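Local coordinates for protein probable enoyl-CoA hydratase/isomerase (Pseudomonas aeruginosa PAO1, PDB 5WYD) that probably acts as a hydro-lyase or isomerase on enoyl-CoA compounds, as a crotonase family member implicated in diffusible signal factor biosynthesis, at residues A[65-70]-A[113-118]; A[71-76]-A[117-122]; A[109-114]-A[131-136]. The protein carries 1 engineered substitution. All blocks are in the same frame, centred on the assembly; numbering follows the deposited sequence.

All three contacts use the chain from residue 109 to 122. Contacts 1 and 3 lie in the buried core. They share strand 111-116, which pairs with strand 63-68 in contact 1 and with strand 133-137 in contact 3. Both are parallel strand pairs packed with aliphatic side chains. Contact 1 ends in a threonine and an asparagine that bond across; contact 3 begins with a serine and an aspartate that do, and its edge reaches a second subunit. Contact 2 continues contact 1, shares Asn117 and Gly118 with it, and is partly buried. There the strand pairing becomes irregular, aromatic rings replace valine and isoleucine, and pentanedial is bound. Its Phe74 ring packs back against contact 1.

Contact 1. Residues A[65-70]-A[113-118]; sequences VVTGQG and IAAING
Val66 is the centre of the tight part of this contact. Its N gives a hydrogen bond to Ile113 O (3.1 Å), and its O takes one from Ala115 N (2.9 Å). The two strands run parallel in the main sheet. Val65 and Ile113 lie on one face with Thr67 and Ala115, and helix 200-211 covers that face. Val65 CG2 meets Ile113 CB at 4.2 Å, and Val65 CG1 meets the Ala115 methyl at 4.2 Å. On the other face Val66 CG2 touches Ala114 CB at 4.3 Å, with Cys131 beside both.

The pairing loosens at Thr67. The Thr67 hydroxyl is turned opposite its own backbone N (chi1 -168°) and donates to Ala115 O at 3.0 Å. The backbones then diverge, and the Asn117 amide bridges them. Its CG sits between its own N and carbonyl carbon (chi1 58°), which swings the amide across to Gly68. Asn117 OD1 takes a weak bond from Gly68 N (3.1 Å). Asn117 ND2 donates to Gly68 O, though the modelled length is doubtfully short. Beyond Gly68 the chain is partly exposed to solvent, at Gln69 and Gly70. The chemistry implies that side-chain groups take over the backbone pairing where the strands part.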
ATOM      1  N   VAL A  65       6.028 -23.311 -22.402  1.00 36.66           N
ATOM      2  CA  VAL A  65       6.339 -24.470 -21.575  1.00 33.41           C
ATOM      3  C   VAL A  65       7.842 -24.495 -21.343  1.00 34.42           C
ATOM      4  O   VAL A  65       8.615 -24.141 -22.242  1.00 34.24           O
ATOM      5  CB  VAL A  65       5.845 -25.786 -22.216  1.00 44.17           C
ATOM      6  CG1 VAL A  65       6.251 -27.006 -21.379  1.00 30.63           C
ATOM      7  CG2 VAL A  65       4.322 -25.741 -22.406  1.00 49.36           C
ATOM      8  N   VAL A  66       8.243 -24.770 -20.104  1.00 26.38           N
ATOM      9  CA  VAL A  66       9.646 -24.952 -19.734  1.00 42.57           C
ATOM     10  C   VAL A  66       9.807 -26.272 -18.988  1.00 37.49           C
ATOM     11  O   VAL A  66       9.091 -26.532 -18.014  1.00 36.48           O
ATOM     12  CB  VAL A  66      10.183 -23.787 -18.889  1.00 40.68           C
ATOM     13  CG1 VAL A  66      10.154 -22.532 -19.697  1.00 43.39           C
ATOM     14  CG2 VAL A  66       9.339 -23.614 -17.649  1.00 49.12           C
ATOM     15  N   THR A  67      10.781 -27.078 -19.405  1.00 45.45           N
ATOM     16  CA  THR A  67      11.043 -28.367 -18.776  1.00 53.26           C
ATOM     17  C   THR A  67      12.550 -28.562 -18.680  1.00 60.20           C
ATOM     18  O   THR A  67      13.319 -27.928 -19.409  1.00 72.53           O
ATOM     19  CB  THR A  67      10.393 -29.534 -19.556  1.00 43.24           C
ATOM     20  OG1 THR A  67      10.420 -30.735 -18.771  1.00 43.82           O
ATOM     21  CG2 THR A  67      11.156 -29.797 -20.832  1.00 42.67           C
ATOM     22  N   GLY A  68      12.967 -29.422 -17.757  1.00 62.94           N
ATOM     23  CA  GLY A  68      14.380 -29.685 -17.589  1.00 65.77           C
ATOM     24  C   GLY A  68      14.857 -30.842 -18.450  1.00 74.42           C
ATOM     25  O   GLY A  68      14.248 -31.914 -18.493  1.00 82.78           O
ATOM     26  N   GLN A  69      15.972 -30.613 -19.137  1.00 59.84           N
ATOM     27  CA  GLN A  69      16.563 -31.648 -19.968  1.00 58.93           C
ATOM     28  C   GLN A  69      16.825 -32.908 -19.143  1.00 55.52           C
ATOM     29  O   GLN A  69      17.288 -32.839 -17.995  1.00 46.39           O
ATOM     30  CB  GLN A  69      17.839 -31.123 -20.607  1.00 50.70           C
ATOM     31  CG  GLN A  69      18.517 -32.078 -21.519  1.00 51.30           C
ATOM     32  CD  GLN A  69      19.674 -32.762 -20.838  1.00 58.79           C
ATOM     33  OE1 GLN A  69      20.212 -32.270 -19.842  1.00 57.66           O
ATOM     34  NE2 GLN A  69      20.059 -33.911 -21.361  1.00 68.30           N
ATOM     35  N   GLY A  70      16.476 -34.057 -19.714  1.00 55.47           N
ATOM     36  CA  GLY A  70      16.682 -35.309 -19.042  1.00 40.58           C
ATOM     37  C   GLY A  70      15.601 -35.561 -18.012  1.00 54.96           C
ATOM     38  O   GLY A  70      14.903 -34.649 -17.553  1.00 50.67           O
ATOM     39  N   ILE A 113       3.748 -22.521 -18.568  1.00 29.21           N
ATOM     40  CA  ILE A 113       3.471 -23.762 -17.869  1.00 32.24           C
ATOM     41  C   ILE A 113       4.825 -24.365 -17.544  1.00 37.17           C
ATOM     42  O   ILE A 113       5.673 -24.509 -18.433  1.00 48.70           O
ATOM     43  CB  ILE A 113       2.634 -24.732 -18.726  1.00 31.94           C
ATOM     44  CG1 ILE A 113       1.392 -24.065 -19.287  1.00 24.64           C
ATOM     45  CG2 ILE A 113       2.171 -25.916 -17.913  1.00 17.98           C
ATOM     46  CD1 ILE A 113       0.711 -24.980 -20.193  1.00 23.65           C
ATOM     47  N   ALA A 114       5.015 -24.745 -16.290  1.00 27.91           N
ATOM     48  CA  ALA A 114       6.261 -25.336 -15.843  1.00 22.22           C
ATOM     49  C   ALA A 114       6.069 -26.835 -15.748  1.00 32.40           C
ATOM     50  O   ALA A 114       5.260 -27.303 -14.947  1.00 27.05           O
ATOM     51  CB  ALA A 114       6.642 -24.776 -14.483  1.00 23.39           C
ATOM     52  N   ALA A 115       6.816 -27.584 -16.551  1.00 34.81           N
ATOM     53  CA  ALA A 115       6.738 -29.036 -16.560  1.00 29.94           C
ATOM     54  C   ALA A 115       7.944 -29.592 -15.818  1.00 37.02           C
ATOM     55  O   ALA A 115       9.049 -29.627 -16.362  1.00 42.77           O
ATOM     56  CB  ALA A 115       6.696 -29.543 -17.999  1.00 34.50           C
ATOM     57  N   ILE A 116       7.700 -30.149 -14.645  1.00 48.82           N
ATOM     58  CA  ILE A 116       8.748 -30.618 -13.753  1.00 57.00           C
ATOM     59  C   ILE A 116       8.991 -32.096 -14.029  1.00 45.64           C
ATOM     60  O   ILE A 116       8.269 -32.970 -13.549  1.00 32.66           O
ATOM     61  CB  ILE A 116       8.375 -30.375 -12.293  1.00 55.99           C
ATOM     62  CG1 ILE A 116       8.037 -28.895 -12.090  1.00 49.09           C
ATOM     63  CG2 ILE A 116       9.514 -30.847 -11.392  1.00 70.78           C
ATOM     64  CD1 ILE A 116       7.618 -28.535 -10.699  1.00 47.19           C
ATOM     65  N   ASN A 117      10.030 -32.388 -14.788  1.00 56.42           N
ATOM     66  CA  ASN A 117      10.367 -33.768 -15.063  1.00 54.39           C
ATOM     67  C   ASN A 117      11.472 -34.284 -14.161  1.00 37.85           C
ATOM     68  O   ASN A 117      11.717 -35.486 -14.152  1.00 43.68           O
ATOM     69  CB  ASN A 117      10.722 -33.945 -16.550  1.00 64.90           C
ATOM     70  CG  ASN A 117      11.866 -33.063 -17.000  1.00 63.92           C
ATOM     71  OD1 ASN A 117      12.254 -32.124 -16.312  1.00 56.48           O
ATOM     72  ND2 ASN A 117      12.443 -33.395 -18.154  1.00 72.21           N
ATOM     73  N   GLY A 118      12.114 -33.425 -13.378  1.00 40.43           N
ATOM     74  CA  GLY A 118      13.225 -33.844 -12.543  1.00 49.81           C
ATOM     75  C   GLY A 118      13.323 -33.064 -11.244  1.00 52.28           C
ATOM     76  O   GLY A 118      12.388 -32.363 -10.854  1.00 62.45           O
TER

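Contact 2. Residues A[71-76]-A[117-122]; sequences PKFFSA and NGYAMG. With PTD (pentanedial), chain G.
The Lys72 chain runs obliquely across Tyr119, with Lys72 CE 3.4 Å from Tyr119 CE1. The lysine bends at chi2 (-65°), and its CD lies over one face of the Phe73 ring, offset toward its rim. Lys72 and Phe73 line the pentanedial site: Phe73 CZ is 3.6 Å from O5 of the ligand. The modelled approach of Lys72 NZ to that oxygen is too short to trust. The Phe73 and Tyr119 rings lie oblique to each other, with Phe73 CD2 3.8 Å from Tyr119 CB.

Backbone bonds set these side chains in place. Lys72 O accepts from Tyr119 N (2.7 Å) and also meets the edge of the Tyr119 ring at CD1. Ser75 N donates to Tyr119 O (3.0 Å), and Ser75 O accepts from Met121 N (3.1 Å). Gly118 has no side chain, and the backbone of Lys72 to Phe74 lies over its CA. Phe74 CD2 packs on the Ala120 methyl at 3.7 Å. Asn38 binds Phe73 O from outside.

Gly122 sits at the N-cap position of helix 123-130. This short, irregular parallel pairing beyond the main sheet belongs to the crotonase fold, whose oxyanion hole is usually built from backbone N-H groups just after such segments.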
ATOM      1  N   PRO A  71      15.429 -36.834 -17.656  1.00 41.10           N
ATOM      2  CA  PRO A  71      14.408 -37.198 -16.664  1.00 51.28           C
ATOM      3  C   PRO A  71      14.767 -36.826 -15.242  1.00 43.61           C
ATOM      4  O   PRO A  71      13.891 -36.761 -14.379  1.00 47.86           O
ATOM      5  CB  PRO A  71      14.301 -38.719 -16.833  1.00 56.70           C
ATOM      6  CG  PRO A  71      15.650 -39.119 -17.300  1.00 46.26           C
ATOM      7  CD  PRO A  71      16.168 -38.001 -18.153  1.00 40.44           C
ATOM      8  N   LYS A  72      16.049 -36.701 -14.950  1.00 35.74           N
ATOM      9  CA  LYS A  72      16.477 -36.651 -13.561  1.00 34.97           C
ATOM     10  C   LYS A  72      16.299 -35.265 -12.941  1.00 41.97           C
ATOM     11  O   LYS A  72      15.845 -35.157 -11.799  1.00 50.88           O
ATOM     12  CB  LYS A  72      17.924 -37.128 -13.487  1.00 55.58           C
ATOM     13  CG  LYS A  72      18.375 -37.812 -12.192  1.00 52.62           C
ATOM     14  CD  LYS A  72      18.389 -36.945 -10.961  1.00 47.81           C
ATOM     15  CE  LYS A  72      19.002 -37.694  -9.826  1.00 54.31           C
ATOM     16  NZ  LYS A  72      20.457 -37.666 -10.026  1.00 51.79           N
ATOM     17  N   PHE A  73      16.657 -34.194 -13.659  1.00 31.02           N
ATOM     18  CA  PHE A  73      16.640 -32.831 -13.108  1.00 42.88           C
ATOM     19  C   PHE A  73      15.757 -31.906 -13.931  1.00 39.98           C
ATOM     20  O   PHE A  73      16.042 -31.674 -15.107  1.00 46.60           O
ATOM     21  CB  PHE A  73      18.046 -32.225 -13.047  1.00 39.22           C
ATOM     22  CG  PHE A  73      18.977 -32.972 -12.174  1.00 26.14           C
ATOM     23  CD1 PHE A  73      19.726 -34.005 -12.677  1.00 37.54           C
ATOM     24  CD2 PHE A  73      19.111 -32.640 -10.853  1.00 36.58           C
ATOM     25  CE1 PHE A  73      20.600 -34.687 -11.867  1.00 49.67           C
ATOM     26  CE2 PHE A  73      19.974 -33.324 -10.026  1.00 43.95           C
ATOM     27  CZ  PHE A  73      20.720 -34.347 -10.530  1.00 46.30           C
ATOM     28  N   PHE A  74      14.721 -31.335 -13.306  1.00 42.48           N
ATOM     29  CA  PHE A  74      14.044 -30.222 -13.952  1.00 40.07           C
ATOM     30  C   PHE A  74      14.966 -29.017 -13.980  1.00 48.46           C
ATOM     31  O   PHE A  74      15.300 -28.495 -15.055  1.00 46.63           O
ATOM     32  CB  PHE A  74      12.751 -29.892 -13.203  1.00 38.41           C
ATOM     33  CG  PHE A  74      12.153 -28.571 -13.597  1.00 43.05           C
ATOM     34  CD1 PHE A  74      11.273 -28.495 -14.667  1.00 44.38           C
ATOM     35  CD2 PHE A  74      12.479 -27.400 -12.928  1.00 34.48           C
ATOM     36  CE1 PHE A  74      10.727 -27.289 -15.059  1.00 38.33           C
ATOM     37  CE2 PHE A  74      11.935 -26.184 -13.331  1.00 38.16           C
ATOM     38  CZ  PHE A  74      11.063 -26.135 -14.398  1.00 19.23           C
ATOM     39  N   SER A  75      15.425 -28.594 -12.805  1.00 45.84           N
ATOM     40  CA  SER A  75      16.409 -27.530 -12.739  1.00 51.58           C
ATOM     41  C   SER A  75      17.077 -27.568 -11.379  1.00 50.32           C
ATOM     42  O   SER A  75      16.401 -27.627 -10.347  1.00 46.59           O
ATOM     43  CB  SER A  75      15.779 -26.164 -12.989  1.00 62.22           C
ATOM     44  OG  SER A  75      16.794 -25.169 -13.043  1.00 57.92           O
ATOM     45  N   ALA A  76      18.401 -27.470 -11.393  1.00 52.48           N
ATOM     46  CA  ALA A  76      19.191 -27.506 -10.180  1.00 57.75           C
ATOM     47  C   ALA A  76      19.440 -26.134  -9.592  1.00 72.88           C
ATOM     48  O   ALA A  76      20.043 -26.037  -8.516  1.00 65.62           O
ATOM     49  CB  ALA A  76      20.551 -28.158 -10.449  1.00 61.82           C
ATOM     50  N   ASN A 117      10.030 -32.388 -14.788  1.00 56.42           N
ATOM     51  CA  ASN A 117      10.367 -33.768 -15.063  1.00 54.39           C
ATOM     52  C   ASN A 117      11.472 -34.284 -14.161  1.00 37.85           C
ATOM     53  O   ASN A 117      11.717 -35.486 -14.152  1.00 43.68           O
ATOM     54  CB  ASN A 117      10.722 -33.945 -16.550  1.00 64.90           C
ATOM     55  CG  ASN A 117      11.866 -33.063 -17.000  1.00 63.92           C
ATOM     56  OD1 ASN A 117      12.254 -32.124 -16.312  1.00 56.48           O
ATOM     57  ND2 ASN A 117      12.443 -33.395 -18.154  1.00 72.21           N
ATOM     58  N   GLY A 118      12.114 -33.425 -13.378  1.00 40.43           N
ATOM     59  CA  GLY A 118      13.225 -33.844 -12.543  1.00 49.81           C
ATOM     60  C   GLY A 118      13.323 -33.064 -11.244  1.00 52.28           C
ATOM     61  O   GLY A 118      12.388 -32.363 -10.854  1.00 62.45           O
ATOM     62  N   TYR A 119      14.464 -33.224 -10.542  1.00 58.15           N
ATOM     63  CA  TYR A 119      14.672 -32.452  -9.313  1.00 54.84           C
ATOM     64  C   TYR A 119      14.618 -30.981  -9.637  1.00 51.17           C
ATOM     65  O   TYR A 119      15.316 -30.517 -10.544  1.00 37.95           O
ATOM     66  CB  TYR A 119      16.024 -32.713  -8.651  1.00 44.74           C
ATOM     67  CG  TYR A 119      16.142 -34.025  -8.014  1.00 45.79           C
ATOM     68  CD1 TYR A 119      16.242 -35.139  -8.782  1.00 49.68           C
ATOM     69  CD2 TYR A 119      16.159 -34.161  -6.644  1.00 48.83           C
ATOM     70  CE1 TYR A 119      16.344 -36.344  -8.234  1.00 53.86           C
ATOM     71  CE2 TYR A 119      16.269 -35.401  -6.077  1.00 63.93           C
ATOM     72  CZ  TYR A 119      16.368 -36.492  -6.903  1.00 52.72           C
ATOM     73  OH  TYR A 119      16.465 -37.753  -6.382  1.00 58.69           O
ATOM     74  N   ALA A 120      13.807 -30.258  -8.885  1.00 49.27           N
ATOM     75  CA  ALA A 120      13.723 -28.809  -8.973  1.00 49.96           C
ATOM     76  C   ALA A 120      14.082 -28.271  -7.602  1.00 45.52           C
ATOM     77  O   ALA A 120      13.273 -28.311  -6.671  1.00 39.03           O
ATOM     78  CB  ALA A 120      12.338 -28.355  -9.397  1.00 43.05           C
ATOM     79  N   MET A 121      15.261 -27.689  -7.489  1.00 45.32           N
ATOM     80  CA  MET A 121      15.667 -27.167  -6.203  1.00 46.56           C
ATOM     81  C   MET A 121      16.365 -25.838  -6.423  1.00 44.85           C
ATOM     82  O   MET A 121      16.857 -25.545  -7.514  1.00 41.06           O
ATOM     83  CB  MET A 121      16.529 -28.183  -5.440  1.00 48.02           C
ATOM     84  CG  MET A 121      15.828 -29.549  -5.249  1.00 50.73           C
ATOM     85  SD  MET A 121      16.844 -30.740  -4.373  1.00 59.02           S
ATOM     86  CE  MET A 121      16.951 -29.943  -2.778  1.00 46.81           C
ATOM     87  N   GLY A 122      16.329 -25.016  -5.383  1.00 41.60           N
ATOM     88  CA  GLY A 122      16.925 -23.691  -5.415  1.00 39.64           C
ATOM     89  C   GLY A 122      16.355 -22.832  -6.527  1.00 42.81           C
ATOM     90  O   GLY A 122      15.133 -22.651  -6.645  1.00 31.49           O
TER
HETATM   91  C1  PTD G 301      20.497 -34.615  -3.393  1.00 34.84           C
HETATM   92  C2  PTD G 301      21.381 -34.571  -4.645  1.00 33.23           C
HETATM   93  C3  PTD G 301      21.457 -36.007  -5.171  1.00 21.50           C
HETATM   94  C4  PTD G 301      22.505 -36.106  -6.261  1.00 36.38           C
HETATM   95  C5  PTD G 301      22.179 -37.241  -7.249  1.00 41.87           C
HETATM   96  O1  PTD G 301      20.853 -35.307  -2.493  1.00 37.81           O
HETATM   97  O5  PTD G 301      21.650 -37.010  -8.309  1.00 41.93           O

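Contact 3. Residues A[109-114]-A[131-136]; sequences RGVSIA and CDIRIA
Ile133 O takes the shortest sound bond of this contact. Ala114 N points at it from 2.6 Å, nearly straight (173°), and the CA of Ile113 adds a weaker C-H contact to the same oxygen. One step on, Ala114 O accepts from Ile135 N at 2.7 Å, again almost straight (177°). Before them, Ser112 O accepts from Ile133 N. These bonds join two parallel strands.

At the start of the pairing, Ser112 and Asp132 hold each other twice. Asp132 N donates to Ser112 OG at 2.9 Å. In return Ser112 N donates to Asp132 OD2 at 3.0 Å, and it meets that oxygen from above the carboxylate plane. The serine torsion explains the first bond: OG lies between its own N and carbonyl carbon (chi1 58°), over Asp132 N. The other carboxylate oxygen, Asp132 OD1, forms a salt bridge with Lys171 of a second subunit.

The strands are neighbours in the main sheet of the crotonase fold. The chain passes between them through strand 119-121 and helix 123-130, so the connection is a beta-alpha-beta crossover with an added short strand.

On one face, Ile113 CG2 touches Ile135 CD1 at 3.8 Å. Val111 CG2 meets Ile133 CD1 at 3.9 Å on the same side. On the opposite face the Ala114 methyl sits close to Cys131 CB (3.5 Å), and Arg134 CG lies 3.8 Å from Ala114 CB. Helix 200-211 packs on Val111, Ile113 and Ile135, while helix 88-106 covers Ser112 and Cys131 through Leu105. The Arg134 chain bends at chi3, and its guanidinium lies edge-on to Cys131 O, to which NH1 gives a weak bond. Its NE bonds Leu190 O, and its NH2 forms a salt bridge with Glu192.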
ATOM      1  N   ARG A 109       3.514 -12.433 -21.590  1.00 44.14           N
ATOM      2  CA  ARG A 109       2.107 -12.105 -21.828  1.00 43.79           C
ATOM      3  C   ARG A 109       1.251 -13.355 -21.946  1.00 43.92           C
ATOM      4  O   ARG A 109       0.104 -13.374 -21.491  1.00 51.66           O
ATOM      5  CB  ARG A 109       1.948 -11.241 -23.074  1.00 49.79           C
ATOM      6  CG  ARG A 109       2.520 -11.790 -24.356  1.00 33.45           C
ATOM      7  CD  ARG A 109       2.199 -10.834 -25.479  1.00 34.20           C
ATOM      8  NE  ARG A 109       2.579 -11.406 -26.761  1.00 46.04           N
ATOM      9  CZ  ARG A 109       2.271 -10.878 -27.939  1.00 49.37           C
ATOM     10  NH1 ARG A 109       1.556  -9.762 -28.013  1.00 49.52           N
ATOM     11  NH2 ARG A 109       2.667 -11.485 -29.041  1.00 58.83           N
ATOM     12  N   GLY A 110       1.763 -14.376 -22.621  1.00 52.71           N
ATOM     13  CA  GLY A 110       1.087 -15.647 -22.703  1.00 45.17           C
ATOM     14  C   GLY A 110       1.267 -16.457 -21.442  1.00 46.21           C
ATOM     15  O   GLY A 110       2.018 -16.091 -20.546  1.00 63.75           O
ATOM     16  N   VAL A 111       0.466 -17.512 -21.325  1.00 39.09           N
ATOM     17  CA  VAL A 111       0.565 -18.400 -20.175  1.00 34.50           C
ATOM     18  C   VAL A 111       1.854 -19.213 -20.243  1.00 31.79           C
ATOM     19  O   VAL A 111       2.270 -19.694 -21.301  1.00 16.50           O
ATOM     20  CB  VAL A 111      -0.665 -19.316 -20.094  1.00 28.93           C
ATOM     21  CG1 VAL A 111      -0.731 -20.157 -21.320  1.00 41.38           C
ATOM     22  CG2 VAL A 111      -0.579 -20.194 -18.873  1.00 35.51           C
ATOM     23  N   SER A 112       2.492 -19.370 -19.101  1.00 26.53           N
ATOM     24  CA  SER A 112       3.710 -20.139 -18.959  1.00 27.86           C
ATOM     25  C   SER A 112       3.368 -21.348 -18.101  1.00 29.28           C
ATOM     26  O   SER A 112       2.714 -21.220 -17.062  1.00 33.62           O
ATOM     27  CB  SER A 112       4.836 -19.291 -18.349  1.00 31.97           C
ATOM     28  OG  SER A 112       4.500 -18.742 -17.079  1.00 30.11           O
ATOM     29  N   ILE A 113       3.748 -22.521 -18.568  1.00 29.21           N
ATOM     30  CA  ILE A 113       3.471 -23.762 -17.869  1.00 32.24           C
ATOM     31  C   ILE A 113       4.825 -24.365 -17.544  1.00 37.17           C
ATOM     32  O   ILE A 113       5.673 -24.509 -18.433  1.00 48.70           O
ATOM     33  CB  ILE A 113       2.634 -24.732 -18.726  1.00 31.94           C
ATOM     34  CG1 ILE A 113       1.392 -24.065 -19.287  1.00 24.64           C
ATOM     35  CG2 ILE A 113       2.171 -25.916 -17.913  1.00 17.98           C
ATOM     36  CD1 ILE A 113       0.711 -24.980 -20.193  1.00 23.65           C
ATOM     37  N   ALA A 114       5.015 -24.745 -16.290  1.00 27.91           N
ATOM     38  CA  ALA A 114       6.261 -25.336 -15.843  1.00 22.22           C
ATOM     39  C   ALA A 114       6.069 -26.835 -15.748  1.00 32.40           C
ATOM     40  O   ALA A 114       5.260 -27.303 -14.947  1.00 27.05           O
ATOM     41  CB  ALA A 114       6.642 -24.776 -14.483  1.00 23.39           C
ATOM     42  N   CYS A 131       6.700 -19.317 -13.389  1.00 35.56           N
ATOM     43  CA  CYS A 131       5.717 -19.847 -14.323  1.00 37.27           C
ATOM     44  C   CYS A 131       4.312 -19.787 -13.733  1.00 32.78           C
ATOM     45  O   CYS A 131       4.117 -19.925 -12.518  1.00 27.21           O
ATOM     46  CB  CYS A 131       6.043 -21.289 -14.644  1.00 41.99           C
ATOM     47  SG  CYS A 131       7.729 -21.457 -15.109  1.00 51.58           S
ATOM     48  N   ASP A 132       3.322 -19.583 -14.606  1.00 25.13           N
ATOM     49  CA  ASP A 132       1.946 -19.510 -14.119  1.00 30.63           C
ATOM     50  C   ASP A 132       1.454 -20.837 -13.552  1.00 29.02           C
ATOM     51  O   ASP A 132       0.829 -20.866 -12.487  1.00 32.96           O
ATOM     52  CB  ASP A 132       0.998 -19.075 -15.228  1.00 29.96           C
ATOM     53  CG  ASP A 132       1.375 -17.765 -15.813  1.00 35.98           C
ATOM     54  OD1 ASP A 132       1.833 -16.868 -15.068  1.00 44.31           O
ATOM     55  OD2 ASP A 132       1.164 -17.615 -17.019  1.00 49.49           O
ATOM     56  N   ILE A 133       1.696 -21.944 -14.241  1.00 32.23           N
ATOM     57  CA  ILE A 133       1.116 -23.220 -13.840  1.00 25.46           C
ATOM     58  C   ILE A 133       2.232 -24.241 -13.746  1.00 27.76           C
ATOM     59  O   ILE A 133       3.178 -24.241 -14.539  1.00 32.30           O
ATOM     60  CB  ILE A 133       0.054 -23.680 -14.857  1.00 19.60           C
ATOM     61  CG1 ILE A 133      -0.882 -22.532 -15.171  1.00 16.99           C
ATOM     62  CG2 ILE A 133      -0.769 -24.838 -14.294  1.00 22.72           C
ATOM     63  CD1 ILE A 133      -1.869 -22.818 -16.264  1.00 22.95           C
ATOM     64  N   ARG A 134       2.104 -25.144 -12.800  1.00 27.57           N
ATOM     65  CA  ARG A 134       3.117 -26.162 -12.607  1.00 40.81           C
ATOM     66  C   ARG A 134       2.528 -27.558 -12.716  1.00 37.72           C
ATOM     67  O   ARG A 134       1.537 -27.878 -12.052  1.00 43.79           O
ATOM     68  CB  ARG A 134       3.810 -25.958 -11.268  1.00 40.03           C
ATOM     69  CG  ARG A 134       4.657 -24.720 -11.258  1.00 34.56           C
ATOM     70  CD  ARG A 134       4.730 -24.132  -9.879  1.00 30.77           C
ATOM     71  NE  ARG A 134       3.427 -23.674  -9.458  1.00 29.53           N
ATOM     72  CZ  ARG A 134       2.904 -22.528  -9.853  1.00 27.73           C
ATOM     73  NH1 ARG A 134       3.582 -21.742 -10.670  1.00 23.85           N
ATOM     74  NH2 ARG A 134       1.706 -22.164  -9.431  1.00 39.20           N
ATOM     75  N   ILE A 135       3.157 -28.385 -13.546  1.00 38.82           N
ATOM     76  CA  ILE A 135       2.795 -29.783 -13.738  1.00 43.65           C
ATOM     77  C   ILE A 135       4.009 -30.622 -13.363  1.00 38.71           C
ATOM     78  O   ILE A 135       5.075 -30.466 -13.971  1.00 42.43           O
ATOM     79  CB  ILE A 135       2.391 -30.058 -15.198  1.00 32.03           C
ATOM     80  CG1 ILE A 135       1.276 -29.125 -15.646  1.00 31.39           C
ATOM     81  CG2 ILE A 135       1.976 -31.511 -15.394  1.00 43.87           C
ATOM     82  CD1 ILE A 135       0.854 -29.402 -17.056  1.00 40.37           C
ATOM     83  N   ALA A 136       3.840 -31.563 -12.432  1.00 38.93           N
ATOM     84  CA  ALA A 136       4.989 -32.343 -11.993  1.00 49.96           C
ATOM     85  C   ALA A 136       4.736 -33.847 -12.035  1.00 60.37           C
ATOM     86  O   ALA A 136       3.616 -34.329 -11.817  1.00 59.96           O
ATOM     87  CB  ALA A 136       5.417 -31.953 -10.572  1.00 48.83           C
TER